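Local coordinates for protein 1,4-dihydroxy-2-naphthoyl-CoA hydrolase (Prochlorococcus marinus, PDB 2HX5) that probably hydrolyses 1,4-dihydroxy-2-naphthoyl-CoA to 1,4-dihydroxy-2-naphthoate and free CoA, a step in phylloquinone (vitamin K1) biosynthesis, at residues 12-17 with 31-36; 84-89 with 106-111; 99-104 with 115-120. All blocks are in the same frame, centred on the assembly; numbering follows the deposited sequence.

Contact 1: 12-17 with 31-36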
loop_
_atom_site.group_PDB
_atom_site.type_symbol
_atom_site.label_atom_id
_atom_site.label_comp_id
_atom_site.label_asym_id
_atom_site.label_seq_id
_atom_site.Cartn_x
_atom_site.Cartn_y
_atom_site.Cartn_z
ATOM N N ARG A 12 -0.264 -12.123 13.649
ATOM C CA ARG A 12 0.455 -10.927 13.222
ATOM C C ARG A 12 0.173 -9.746 14.128
ATOM O O ARG A 12 -0.812 -9.666 14.860
ATOM C CB ARG A 12 0.159 -10.560 11.776
ATOM C CG ARG A 12 -1.198 -9.924 11.539
ATOM C CD ARG A 12 -1.392 -9.584 10.046
ATOM N NE ARG A 12 -0.465 -8.595 9.516
ATOM C CZ ARG A 12 0.268 -8.703 8.372
ATOM N NH1 ARG A 12 0.302 -9.768 7.587
ATOM N NH2 ARG A 12 0.975 -7.663 8.011
ATOM N N VAL A 13 1.087 -8.799 14.033
ATOM C CA VAL A 13 1.030 -7.586 14.826
ATOM C C VAL A 13 0.754 -6.419 13.864
ATOM O O VAL A 13 1.396 -6.274 12.796
ATOM C CB VAL A 13 2.349 -7.304 15.613
ATOM C CG1 VAL A 13 2.197 -6.083 16.496
ATOM C CG2 VAL A 13 2.760 -8.593 16.398
ATOM N N VAL A 14 -0.240 -5.617 14.242
ATOM C CA VAL A 14 -0.656 -4.437 13.500
ATOM C C VAL A 14 0.484 -3.375 13.592
ATOM O O VAL A 14 0.968 -3.083 14.667
ATOM C CB VAL A 14 -1.987 -3.843 14.046
ATOM C CG1 VAL A 14 -2.405 -2.638 13.234
ATOM C CG2 VAL A 14 -3.099 -4.938 14.086
ATOM N N ARG A 15 0.921 -2.824 12.452
ATOM C CA ARG A 15 2.015 -1.872 12.439
ATOM C C ARG A 15 1.497 -0.457 12.135
ATOM O O ARG A 15 0.338 -0.282 11.680
ATOM C CB ARG A 15 3.055 -2.313 11.422
ATOM C CG ARG A 15 3.692 -3.669 11.765
ATOM C CD ARG A 15 4.402 -3.680 13.076
ATOM N NE ARG A 15 5.063 -4.983 13.395
ATOM C CZ ARG A 15 5.427 -5.339 14.620
ATOM N NH1 ARG A 15 5.307 -4.554 15.676
ATOM N NH2 ARG A 15 5.992 -6.508 14.798
ATOM N N PHE A 16 2.328 0.518 12.452
ATOM C CA PHE A 16 1.926 1.919 12.471
ATOM C C PHE A 16 1.393 2.351 11.082
ATOM O O PHE A 16 0.369 3.047 10.968
ATOM C CB PHE A 16 3.089 2.780 12.890
ATOM C CG PHE A 16 2.758 4.183 13.048
ATOM C CD1 PHE A 16 1.816 4.568 13.995
ATOM C CD2 PHE A 16 3.395 5.129 12.330
ATOM C CE1 PHE A 16 1.518 5.896 14.150
ATOM C CE2 PHE A 16 3.106 6.490 12.531
ATOM C CZ PHE A 16 2.189 6.827 13.413
ATOM N N GLY A 17 2.074 1.969 10.002
ATOM C CA GLY A 17 1.676 2.308 8.633
ATOM C C GLY A 17 0.378 1.686 8.177
ATOM O O GLY A 17 -0.144 2.082 7.113
ATOM N N PHE A 31 -7.451 -6.987 3.870
ATOM C CA PHE A 31 -7.354 -7.919 2.732
ATOM C C PHE A 31 -5.961 -8.309 2.396
ATOM O O PHE A 31 -5.683 -9.443 2.004
ATOM C CB PHE A 31 -8.070 -7.294 1.526
ATOM C CG PHE A 31 -9.558 -7.192 1.672
ATOM C CD1 PHE A 31 -10.357 -8.338 1.667
ATOM C CD2 PHE A 31 -10.140 -5.966 1.823
ATOM C CE1 PHE A 31 -11.707 -8.254 1.826
ATOM C CE2 PHE A 31 -11.506 -5.872 1.995
ATOM C CZ PHE A 31 -12.285 -7.033 1.958
ATOM N N ARG A 32 -5.044 -7.343 2.501
ATOM C CA ARG A 32 -3.625 -7.670 2.354
ATOM C C ARG A 32 -3.184 -8.711 3.395
ATOM O O ARG A 32 -2.492 -9.696 3.136
ATOM C CB ARG A 32 -2.713 -6.420 2.478
ATOM C CG ARG A 32 -1.238 -6.813 2.445
ATOM C CD ARG A 32 -0.411 -5.534 2.368
ATOM N NE ARG A 32 -0.448 -4.773 3.620
ATOM C CZ ARG A 32 0.300 -5.007 4.687
ATOM N NH1 ARG A 32 1.162 -6.004 4.778
ATOM N NH2 ARG A 32 0.173 -4.225 5.735
ATOM N N TRP A 33 -3.608 -8.487 4.629
ATOM C CA TRP A 33 -3.274 -9.444 5.691
ATOM C C TRP A 33 -3.826 -10.841 5.399
ATOM O O TRP A 33 -3.203 -11.876 5.692
ATOM C CB TRP A 33 -3.790 -8.994 7.054
ATOM C CG TRP A 33 -3.217 -7.663 7.535
ATOM C CD1 TRP A 33 -2.216 -6.942 6.995
ATOM C CD2 TRP A 33 -3.733 -6.891 8.596
ATOM N NE1 TRP A 33 -2.029 -5.778 7.703
ATOM C CE2 TRP A 33 -2.957 -5.713 8.694
ATOM C CE3 TRP A 33 -4.779 -7.092 9.504
ATOM C CZ2 TRP A 33 -3.212 -4.726 9.652
ATOM C CZ3 TRP A 33 -5.005 -6.130 10.452
ATOM C CH2 TRP A 33 -4.226 -4.961 10.522
ATOM N N CYS A 34 -5.047 -10.887 4.868
ATOM C CA CYS A 34 -5.614 -12.182 4.481
ATOM C C CYS A 34 -4.793 -12.888 3.429
ATOM O O CYS A 34 -4.388 -14.041 3.575
ATOM C CB CYS A 34 -7.016 -11.988 3.953
ATOM S SG CYS A 34 -8.305 -11.509 5.146
ATOM N N HIS A 35 -4.460 -12.162 2.373
ATOM C CA HIS A 35 -3.709 -12.758 1.292
ATOM C C HIS A 35 -2.352 -13.237 1.782
ATOM O O HIS A 35 -1.889 -14.356 1.491
ATOM C CB HIS A 35 -3.588 -11.803 0.118
ATOM C CG HIS A 35 -3.118 -12.415 -1.178
ATOM N ND1 HIS A 35 -1.841 -12.914 -1.378
ATOM C CD2 HIS A 35 -3.768 -12.543 -2.358
ATOM C CE1 HIS A 35 -1.745 -13.304 -2.648
ATOM N NE2 HIS A 35 -2.907 -13.133 -3.240
ATOM N N GLU A 36 -1.689 -12.378 2.564
ATOM C CA GLU A 36 -0.387 -12.797 3.102
ATOM C C GLU A 36 -0.500 -14.001 4.027
ATOM O O GLU A 36 0.370 -14.863 4.028
ATOM C CB GLU A 36 0.266 -11.661 3.885
ATOM C CG GLU A 36 0.650 -10.458 3.064
ATOM C CD GLU A 36 1.429 -9.361 3.783
ATOM O OE1 GLU A 36 1.676 -9.550 4.987
ATOM O OE2 GLU A 36 1.797 -8.373 3.114
HETATM O O HOH W 1 3.275 -7.510 5.970
HETATM O O HOH W 2 3.841 -6.721 6.546
HETATM O O HOH W 3 1.843 -4.686 8.117
HETATM O O HOH W 4 -1.066 -12.098 7.723
#

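Contact 2: 84-89 with 106-111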
loop_
_atom_site.group_PDB
_atom_site.type_symbol
_atom_site.label_atom_id
_atom_site.label_comp_id
_atom_site.label_asym_id
_atom_site.label_seq_id
_atom_site.Cartn_x
_atom_site.Cartn_y
_atom_site.Cartn_z
ATOM N N ASP A 84 -1.603 -4.052 18.125
ATOM C CA ASP A 84 -2.475 -5.203 18.432
ATOM C C ASP A 84 -1.857 -6.488 17.903
ATOM O O ASP A 84 -1.368 -6.516 16.776
ATOM C CB ASP A 84 -3.869 -5.064 17.863
ATOM C CG ASP A 84 -4.792 -4.135 18.657
ATOM O OD1 ASP A 84 -4.491 -3.742 19.809
ATOM O OD2 ASP A 84 -5.860 -3.794 18.110
ATOM N N ALA A 85 -1.856 -7.540 18.748
ATOM C CA ALA A 85 -1.485 -8.869 18.357
ATOM C C ALA A 85 -2.778 -9.526 17.896
ATOM O O ALA A 85 -3.720 -9.682 18.699
ATOM C CB ALA A 85 -0.904 -9.636 19.569
ATOM N N LEU A 86 -2.839 -9.914 16.635
ATOM C CA LEU A 86 -4.024 -10.547 16.103
ATOM C C LEU A 86 -3.798 -12.039 15.872
ATOM O O LEU A 86 -2.791 -12.452 15.247
ATOM C CB LEU A 86 -4.436 -9.918 14.763
ATOM C CG LEU A 86 -4.698 -8.420 14.778
ATOM C CD1 LEU A 86 -5.050 -8.012 13.328
ATOM C CD2 LEU A 86 -5.771 -8.009 15.759
ATOM N N ALA A 87 -4.740 -12.841 16.343
ATOM C CA ALA A 87 -4.756 -14.284 16.143
ATOM C C ALA A 87 -5.621 -14.497 14.904
ATOM O O ALA A 87 -6.757 -14.003 14.877
ATOM C CB ALA A 87 -5.329 -14.940 17.390
HETATM N N MSE A 88 -5.088 -15.107 13.869
HETATM C CA MSE A 88 -5.784 -15.319 12.612
HETATM C C MSE A 88 -6.103 -16.788 12.443
HETATM O O MSE A 88 -5.240 -17.625 12.578
HETATM C CB MSE A 88 -4.922 -14.875 11.462
HETATM C CG MSE A 88 -4.626 -13.343 11.501
HETATM SE SE MSE A 88 -3.593 -12.740 10.002
HETATM C CE MSE A 88 -1.852 -13.544 10.510
ATOM N N GLU A 89 -7.361 -17.115 12.217
ATOM C CA GLU A 89 -7.732 -18.487 11.957
ATOM C C GLU A 89 -8.276 -18.602 10.552
ATOM O O GLU A 89 -9.191 -17.865 10.161
ATOM C CB GLU A 89 -8.798 -18.948 12.929
ATOM C CG GLU A 89 -9.262 -20.364 12.595
ATOM C CD GLU A 89 -9.880 -21.131 13.769
ATOM O OE1 GLU A 89 -10.087 -20.524 14.866
ATOM O OE2 GLU A 89 -10.131 -22.353 13.551
ATOM N N PHE A 106 -10.214 -12.784 12.570
ATOM C CA PHE A 106 -9.172 -12.038 13.280
ATOM C C PHE A 106 -9.628 -11.795 14.680
ATOM O O PHE A 106 -10.711 -11.187 14.872
ATOM C CB PHE A 106 -8.968 -10.682 12.621
ATOM C CG PHE A 106 -8.378 -10.756 11.250
ATOM C CD1 PHE A 106 -9.194 -11.017 10.173
ATOM C CD2 PHE A 106 -7.007 -10.536 11.023
ATOM C CE1 PHE A 106 -8.671 -11.103 8.902
ATOM C CE2 PHE A 106 -6.472 -10.590 9.738
ATOM C CZ PHE A 106 -7.307 -10.893 8.671
ATOM N N ARG A 107 -8.870 -12.285 15.669
ATOM C CA ARG A 107 -9.220 -12.083 17.067
ATOM C C ARG A 107 -8.162 -11.205 17.730
ATOM O O ARG A 107 -6.993 -11.254 17.374
ATOM C CB ARG A 107 -9.310 -13.414 17.832
ATOM C CG ARG A 107 -10.615 -14.165 17.636
ATOM C CD ARG A 107 -10.715 -15.464 18.454
ATOM N NE ARG A 107 -11.838 -16.298 17.996
ATOM C CZ ARG A 107 -13.064 -16.299 18.508
ATOM N NH1 ARG A 107 -13.370 -15.559 19.571
ATOM N NH2 ARG A 107 -13.992 -17.099 17.971
ATOM N N CYS A 108 -8.580 -10.391 18.688
ATOM C CA CYS A 108 -7.668 -9.639 19.512
ATOM C C CYS A 108 -8.252 -9.710 20.900
ATOM O O CYS A 108 -9.438 -9.435 21.078
ATOM C CB CYS A 108 -7.617 -8.218 19.049
ATOM S SG CYS A 108 -6.410 -7.220 19.949
ATOM N N GLU A 109 -7.409 -10.115 21.847
ATOM C CA GLU A 109 -7.814 -10.349 23.239
ATOM C C GLU A 109 -9.043 -11.252 23.245
ATOM O O GLU A 109 -10.056 -10.961 23.873
ATOM C CB GLU A 109 -8.027 -9.002 23.929
ATOM C CG GLU A 109 -6.692 -8.259 24.111
ATOM C CD GLU A 109 -6.826 -6.804 24.570
ATOM O OE1 GLU A 109 -7.770 -6.485 25.332
ATOM O OE2 GLU A 109 -5.975 -5.978 24.164
ATOM N N GLU A 110 -8.947 -12.329 22.461
ATOM C CA GLU A 110 -9.984 -13.367 22.382
ATOM C C GLU A 110 -11.315 -12.989 21.731
ATOM O O GLU A 110 -12.183 -13.831 21.653
ATOM C CB GLU A 110 -10.303 -13.915 23.796
ATOM C CG GLU A 110 -9.099 -14.335 24.609
ATOM C CD GLU A 110 -8.337 -15.459 23.956
ATOM O OE1 GLU A 110 -8.897 -16.120 23.051
ATOM O OE2 GLU A 110 -7.174 -15.686 24.355
ATOM N N GLN A 111 -11.483 -11.752 21.272
ATOM C CA GLN A 111 -12.740 -11.306 20.712
ATOM C C GLN A 111 -12.578 -11.137 19.197
ATOM O O GLN A 111 -11.535 -10.738 18.761
ATOM C CB GLN A 111 -13.107 -9.992 21.325
ATOM C CG GLN A 111 -13.391 -10.142 22.845
ATOM C CD GLN A 111 -14.215 -9.002 23.394
ATOM O OE1 GLN A 111 -13.710 -8.152 24.148
ATOM N NE2 GLN A 111 -15.504 -8.972 23.022
HETATM O O HOH W 5 -3.583 -5.081 22.352
HETATM O O HOH W 6 -4.631 -10.087 21.691
#

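Contact 3: 99-104 with 115-120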
loop_
_atom_site.group_PDB
_atom_site.type_symbol
_atom_site.label_atom_id
_atom_site.label_comp_id
_atom_site.label_asym_id
_atom_site.label_seq_id
_atom_site.Cartn_x
_atom_site.Cartn_y
_atom_site.Cartn_z
ATOM N N SER A 99 -12.252 -24.351 -7.987
ATOM C CA SER A 99 -12.424 -23.153 -7.174
ATOM C C SER A 99 -12.397 -23.489 -5.695
ATOM O O SER A 99 -12.836 -24.570 -5.258
ATOM C CB SER A 99 -13.764 -22.523 -7.536
ATOM O OG SER A 99 -14.109 -21.383 -6.780
ATOM N N PHE A 100 -11.986 -22.504 -4.905
ATOM C CA PHE A 100 -11.978 -22.614 -3.464
ATOM C C PHE A 100 -12.166 -21.220 -2.844
ATOM O O PHE A 100 -11.966 -20.183 -3.519
ATOM C CB PHE A 100 -10.702 -23.298 -2.940
ATOM C CG PHE A 100 -9.455 -22.476 -3.049
ATOM C CD1 PHE A 100 -8.743 -22.423 -4.235
ATOM C CD2 PHE A 100 -8.996 -21.743 -1.962
ATOM C CE1 PHE A 100 -7.611 -21.652 -4.366
ATOM C CE2 PHE A 100 -7.853 -20.963 -2.081
ATOM C CZ PHE A 100 -7.166 -20.936 -3.304
ATOM N N GLN A 101 -12.546 -21.196 -1.588
ATOM C CA GLN A 101 -12.530 -19.938 -0.821
ATOM C C GLN A 101 -11.872 -20.195 0.529
ATOM O O GLN A 101 -11.691 -21.334 0.942
ATOM C CB GLN A 101 -13.926 -19.359 -0.741
ATOM C CG GLN A 101 -14.912 -20.172 -0.067
ATOM C CD GLN A 101 -16.335 -19.622 -0.212
ATOM O OE1 GLN A 101 -16.683 -18.835 -1.141
ATOM N NE2 GLN A 101 -17.139 -19.991 0.727
ATOM N N VAL A 102 -11.416 -19.097 1.133
ATOM C CA VAL A 102 -10.817 -19.083 2.443
ATOM C C VAL A 102 -11.532 -18.048 3.273
ATOM O O VAL A 102 -11.655 -16.918 2.837
ATOM C CB VAL A 102 -9.293 -18.806 2.416
ATOM C CG1 VAL A 102 -8.730 -18.991 3.784
ATOM C CG2 VAL A 102 -8.588 -19.706 1.349
ATOM N N HIS A 103 -11.935 -18.462 4.466
ATOM C CA HIS A 103 -12.501 -17.589 5.475
ATOM C C HIS A 103 -11.394 -17.266 6.484
ATOM O O HIS A 103 -10.623 -18.166 6.895
ATOM C CB HIS A 103 -13.704 -18.249 6.157
ATOM C CG HIS A 103 -14.391 -17.395 7.161
ATOM N ND1 HIS A 103 -14.027 -17.430 8.485
ATOM C CD2 HIS A 103 -15.464 -16.556 7.067
ATOM C CE1 HIS A 103 -14.839 -16.642 9.174
ATOM N NE2 HIS A 103 -15.718 -16.097 8.331
ATOM N N PHE A 104 -11.313 -16.004 6.913
ATOM C CA PHE A 104 -10.297 -15.526 7.801
ATOM C C PHE A 104 -10.995 -14.897 8.978
ATOM O O PHE A 104 -11.803 -13.964 8.806
ATOM C CB PHE A 104 -9.470 -14.450 7.097
ATOM C CG PHE A 104 -8.814 -14.900 5.806
ATOM C CD1 PHE A 104 -9.477 -14.882 4.599
ATOM C CD2 PHE A 104 -7.497 -15.366 5.833
ATOM C CE1 PHE A 104 -8.868 -15.288 3.427
ATOM C CE2 PHE A 104 -6.903 -15.749 4.672
ATOM C CZ PHE A 104 -7.588 -15.705 3.462
ATOM N N HIS A 115 -13.740 -10.315 10.155
ATOM C CA HIS A 115 -13.604 -11.542 9.429
ATOM C C HIS A 115 -13.759 -11.249 7.942
ATOM O O HIS A 115 -14.317 -10.211 7.579
ATOM C CB HIS A 115 -14.585 -12.617 9.886
ATOM C CG HIS A 115 -16.015 -12.212 9.834
ATOM N ND1 HIS A 115 -16.757 -12.264 8.675
ATOM C CD2 HIS A 115 -16.857 -11.793 10.804
ATOM C CE1 HIS A 115 -18.009 -11.912 8.952
ATOM N NE2 HIS A 115 -18.084 -11.604 10.230
ATOM N N ALA A 116 -13.229 -12.122 7.096
ATOM C CA ALA A 116 -13.200 -11.886 5.670
ATOM C C ALA A 116 -13.310 -13.197 4.941
ATOM O O ALA A 116 -13.065 -14.274 5.482
ATOM C CB ALA A 116 -11.915 -11.205 5.258
ATOM N N LEU A 117 -13.636 -13.121 3.659
ATOM C CA LEU A 117 -13.799 -14.290 2.803
ATOM C C LEU A 117 -13.206 -13.923 1.455
ATOM O O LEU A 117 -13.507 -12.843 0.923
ATOM C CB LEU A 117 -15.290 -14.625 2.657
ATOM C CG LEU A 117 -15.599 -15.830 1.815
ATOM C CD1 LEU A 117 -15.342 -17.134 2.616
ATOM C CD2 LEU A 117 -17.124 -15.874 1.416
ATOM N N ILE A 118 -12.369 -14.776 0.866
ATOM C CA ILE A 118 -11.739 -14.577 -0.425
ATOM C C ILE A 118 -12.007 -15.812 -1.252
ATOM O O ILE A 118 -11.717 -16.920 -0.802
ATOM C CB ILE A 118 -10.233 -14.340 -0.304
ATOM C CG1 ILE A 118 -9.936 -13.071 0.482
ATOM C CG2 ILE A 118 -9.601 -14.189 -1.720
ATOM C CD1 ILE A 118 -8.434 -12.710 0.596
ATOM N N ARG A 119 -12.577 -15.649 -2.448
ATOM C CA ARG A 119 -12.861 -16.743 -3.383
ATOM C C ARG A 119 -12.022 -16.663 -4.619
ATOM O O ARG A 119 -11.932 -15.621 -5.240
ATOM C CB ARG A 119 -14.350 -16.696 -3.754
ATOM C CG ARG A 119 -14.828 -17.864 -4.581
ATOM C CD ARG A 119 -16.347 -17.752 -4.925
ATOM N NE ARG A 119 -17.130 -17.572 -3.716
ATOM C CZ ARG A 119 -18.095 -16.644 -3.528
ATOM N NH1 ARG A 119 -18.545 -15.844 -4.511
ATOM N NH2 ARG A 119 -18.639 -16.503 -2.334
ATOM N N HIS A 120 -11.404 -17.810 -4.967
ATOM C CA HIS A 120 -10.512 -17.945 -6.095
ATOM C C HIS A 120 -11.046 -18.884 -7.143
ATOM O O HIS A 120 -11.696 -19.882 -6.793
ATOM C CB HIS A 120 -9.180 -18.563 -5.627
ATOM C CG HIS A 120 -8.411 -17.769 -4.604
ATOM N ND1 HIS A 120 -7.264 -17.053 -4.915
ATOM C CD2 HIS A 120 -8.600 -17.643 -3.261
ATOM C CE1 HIS A 120 -6.825 -16.478 -3.787
ATOM N NE2 HIS A 120 -7.585 -16.857 -2.777
#

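Contact 1: 12-17 with 31-36
Arg12 lays its guanidinium flat over one face of the Trp33 indole, the two planes 11° apart and Arg12 CZ just 3.3 Å from Trp33 CD1. The overlap falls on the five-membered ring: Arg12 CZ sits 3.8 Å from the centroid of that Trp33 ring, a cation-pi stack, and Arg12 CD adds a CH-pi contact over the same face. Arg12 bends at chi3 (-63°), which lays CD and the guanidinium in turn on the indole. With its face on the ring, the guanidinium keeps its edge for polar partners. Arg12 NH1 donates a nearly straight bond of 2.9 Å to Glu36 OE1, lying in the guanidinium plane but reaching the carboxylate from above its plane. Glu36 OE2 in turn takes a 3.0 Å bond from Arg32 NH1, so one carboxylate bridges two arginines, whose Arg12 NH2 and Arg32 NH1 come within 3.6 Å of each other; its negative charge probably makes that approach tolerable. In the hot-dog fold of this thioesterase family, a long central helix is wrapped by an antiparallel sheet; here strand 9-13, outermost in the chain's own sheet, is pinned to that helix, 29-45. Beyond the strand, Val14 CG2 meets the far corner of the indole at Trp33 CH2, 3.7 Å away, and Leu86 and Phe106 of the sheet also pack on Trp33. Arg32 is further engaged by Asp18 and Gln29. Water 4 accepts from Arg12 NH1 and donates to Trp33 O, linking the guanidinium to the helix backbone as well.

Contact 2: 84-89 with 106-111
Asp84 comes up against Cys108 just before strand 85-96 begins, its CG 3.7 Å from Cys108 SG, while its carboxylate forms a salt bridge with Arg57 of the second subunit. From here the chain runs antiparallel to strand 99-108, and the two strands make a beta hairpin in the sheet of the hot-dog fold; the contact lies at the end away from the hairpin's own turn. Ala85 O is joined through water 6 to Glu109 N, inside the type I' turn from Cys108 to Gln111. Leu86 splits its two branches between neighbours: CD2 rests on Cys108 CB at 3.8 Å, and CD1 reaches Phe106 CD2 at 3.9 Å. Ala87 pairs with Arg107 as the hydrogen-bonded pair of the register, Ala87 N giving to Arg107 O at 2.9 Å and Ala87 O taking from Arg107 N at 2.8 Å. Next comes Met88, a selenomethionine, opposite Phe106 in a non-hydrogen-bonded pair, both on the face of the sheet that carries Leu86 and turns to helix 29-45, where Trp33 and Cys34 also touch the Phe106 side chain. The chain of Met88 bends at chi3 (-72°), and its selenium makes a Met-aromatic contact that approaches the ring obliquely, 56° off its normal. At the nearest point Met88 SE is 3.6 Å from Phe106 CE2, with Met88 CG beside Phe106 CD2.

Contact 3: 99-104 with 115-120
Gln101 and Arg119 leave neighbouring strands on one face of the sheet and run alongside each other in the same direction. Along Gln101, CB rests 3.3 Å from Ile118 O, CG passes Leu117 CD1, and CD is again within touch of that methyl. At the tip the amide divides its work: NE2 stays 3.9 Å from Leu117 CD1, whereas OE1 is gripped side-on by two nitrogens of Arg119. The bond from Arg119 NE to Gln101 OE1 is 2.9 Å and lies nearly along the C=O axis; the one from Arg119 NH2 to the same oxygen is longer, 3.3 Å, and less straight. Both donors lie with the oxygen in the guanidinium plane, which helps to hold that group's rotation. With an alanine here the double acceptor is gone, and the Arg119 guanidinium would probably be freer to turn. Strands 99-108 and 111-124 form an antiparallel beta hairpin in the middle of the hot-dog sheet, and its other face, bearing Phe100, Val102, Phe104 and their partners, packs against helices 29-45 and 135-143. There the Phe100 and His120 rings are nearly parallel, 8° apart, but slid so far that they scarcely overlap; Phe100 CZ lies over the rim of the imidazole face, and His120 CB sits over the phenyl face. Further along, Phe104 CE1 touches Ile118 CG1 at 3.8 Å. Back at the Ser99 end, His120 O accepts from both Ser99 OG, at 2.8 Å, and Phe100 N, the two donors coming from opposite faces of the carbonyl plane.

In the fold
From the N terminus, contact 1 closes first, folding the residues between strand 9-13 and helix 29-45 back so that the strand meets the helix. Contact 2 opens only after it, closing the hairpin of strands 85-96 and 99-108. Contact 3 starts inside that loop and ends beyond it, so contacts 2 and 3 cross, adjoining along strand 99-108 but with no other touch between them. Contacts 1 and 2 adjoin directly: Arg12 O probably accepts from Leu86 N, and Trp33 packs on Leu86. Cys34 carries the helix on to contact 3 through Phe104, Ala116 and Ile118, so contact 1 ties the helix to the sheet that contacts 2 and 3 hold together.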